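Side-chain contact in TetR family transcriptional regulator (Mycobacterium smegmatis, PDB 5XS9), which probably acts as a dimeric DNA-binding repressor of the TetR family that controls genes of biotin metabolism: residues G177-L180 against L181-G184. Residues are numbered along the deposited sequence; the frame is centred on the assembly and turned at random.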
ATOM      1  N   GLY A 177      14.124   1.212   5.943  1.00 33.38           N
ATOM      2  CA  GLY A 177      13.644   0.408   4.781  1.00 33.59           C
ATOM      3  C   GLY A 177      14.252   0.910   3.494  1.00 34.10           C
ATOM      4  O   GLY A 177      14.624   0.141   2.638  1.00 33.20           O
ATOM      5  N   LEU A 178      14.352   2.214   3.343  1.00 34.92           N
ATOM      6  CA  LEU A 178      15.023   2.782   2.205  1.00 36.67           C
ATOM      7  C   LEU A 178      16.488   2.344   2.109  1.00 35.70           C
ATOM      8  O   LEU A 178      17.015   1.980   1.052  1.00 38.63           O
ATOM      9  CB  LEU A 178      15.003   4.309   2.251  1.00 42.73           C
ATOM     10  CG  LEU A 178      13.767   5.039   1.759  1.00 44.79           C
ATOM     11  CD1 LEU A 178      14.082   6.528   1.613  1.00 46.29           C
ATOM     12  CD2 LEU A 178      13.335   4.492   0.406  1.00 42.59           C
ATOM     13  N   GLN A 179      17.149   2.328   3.223  1.00 34.24           N
ATOM     14  CA  GLN A 179      18.501   1.829   3.250  1.00 35.92           C
ATOM     15  C   GLN A 179      18.680   0.374   2.877  1.00 31.85           C
ATOM     16  O   GLN A 179      19.669   0.024   2.237  1.00 32.84           O
ATOM     17  CB  GLN A 179      19.167   2.129   4.606  1.00 39.24           C
ATOM     18  CG  GLN A 179      20.674   1.963   4.633  1.00 44.02           C
ATOM     19  CD  GLN A 179      21.420   2.825   3.578  1.00 54.97           C
ATOM     20  OE1 GLN A 179      21.102   3.997   3.343  1.00 55.34           O
ATOM     21  NE2 GLN A 179      22.382   2.207   2.899  1.00 53.85           N
ATOM     22  N   LEU A 180      17.785  -0.491   3.287  1.00 32.02           N
ATOM     23  CA  LEU A 180      17.795  -1.870   2.825  1.00 32.66           C
ATOM     24  C   LEU A 180      17.663  -1.935   1.334  1.00 32.18           C
ATOM     25  O   LEU A 180      18.364  -2.717   0.708  1.00 33.50           O
ATOM     26  CB  LEU A 180      16.624  -2.703   3.357  1.00 33.96           C
ATOM     27  CG  LEU A 180      16.651  -3.173   4.792  1.00 39.70           C
ATOM     28  CD1 LEU A 180      15.366  -3.936   5.067  1.00 39.08           C
ATOM     29  CD2 LEU A 180      17.850  -4.073   5.036  1.00 35.63           C
ATOM     30  N   LEU A 181      16.746  -1.136   0.768  1.00 30.00           N
ATOM     31  CA  LEU A 181      16.630  -1.124  -0.675  1.00 33.14           C
ATOM     32  C   LEU A 181      17.880  -0.640  -1.384  1.00 30.61           C
ATOM     33  O   LEU A 181      18.270  -1.182  -2.383  1.00 28.53           O
ATOM     34  CB  LEU A 181      15.443  -0.255  -1.093  1.00 32.59           C
ATOM     35  CG  LEU A 181      14.096  -0.884  -0.807  1.00 36.13           C
ATOM     36  CD1 LEU A 181      13.066   0.205  -0.971  1.00 40.72           C
ATOM     37  CD2 LEU A 181      13.888  -2.038  -1.781  1.00 37.83           C
ATOM     38  N   VAL A 182      18.504   0.415  -0.852  1.00 29.35           N
ATOM     39  CA  VAL A 182      19.706   0.945  -1.398  1.00 31.96           C
ATOM     40  C   VAL A 182      20.833  -0.042  -1.340  1.00 32.25           C
ATOM     41  O   VAL A 182      21.536  -0.199  -2.309  1.00 32.77           O
ATOM     42  CB  VAL A 182      20.061   2.301  -0.649  1.00 36.55           C
ATOM     43  CG1 VAL A 182      21.457   2.732  -0.850  1.00 39.91           C
ATOM     44  CG2 VAL A 182      19.096   3.374  -1.103  1.00 33.80           C
ATOM     45  N   ASP A 183      21.002  -0.690  -0.218  1.00 30.36           N
ATOM     46  CA  ASP A 183      22.008  -1.739  -0.120  1.00 36.60           C
ATOM     47  C   ASP A 183      21.739  -2.897  -1.066  1.00 35.98           C
ATOM     48  O   ASP A 183      22.695  -3.406  -1.647  1.00 34.72           O
ATOM     49  CB  ASP A 183      22.140  -2.253   1.299  1.00 40.12           C
ATOM     50  CG  ASP A 183      22.828  -1.236   2.216  1.00 44.46           C
ATOM     51  OD1 ASP A 183      23.661  -0.505   1.750  1.00 45.26           O
ATOM     52  OD2 ASP A 183      22.522  -1.161   3.385  1.00 41.24           O
ATOM     53  N   GLY A 184      20.467  -3.257  -1.276  1.00 31.42           N
ATOM     54  CA  GLY A 184      20.116  -4.278  -2.276  1.00 30.44           C
ATOM     55  C   GLY A 184      20.413  -3.871  -3.715  1.00 35.38           C
ATOM     56  O   GLY A 184      20.906  -4.662  -4.490  1.00 35.84           O
TER
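Four successive i to i+4 backbone hydrogen bonds, from Leu-181 N to Gly-177 O through Gly-184 N to Leu-180 O, make this just over two regular turns of helix 170-186. The polar contact, on a partly exposed side of the helix, joins Gln-179 to Asp-183, one turn on. With CG anti to the backbone N (chi1 -166°) and a bend at chi2, the glutamine turns its amide along the helix, and NE2 reaches both carboxylate oxygens: OD1 of Asp-183 at 3.2 Å and OD2 of Asp-183 at 3.4 Å. Both bonds are weak, the first markedly bent, and amide and carboxylate planes stand 65° apart. Asp-183 suits its place by being short: CG beside the backbone N (chi1 -72°) brings the carboxylate back toward Gln-179. OE1 accepts a hydrogen bond from His-76 NE2 on helix 71-87; Gln-179 fits because one group donates and accepts at once. Apolar Leu-178 and branched Val-182 suit the buried face against helix 71-87, as Leu-180 and Leu-181 suit packing on Thr-135 and Leu-181 of the second subunit. The neutral amide, held chiefly through His-76, probably offsets only part of the aspartate's charge, since OD2 of Asp-183 also faces Gln-179 O, another acceptor, at 3.3 Å.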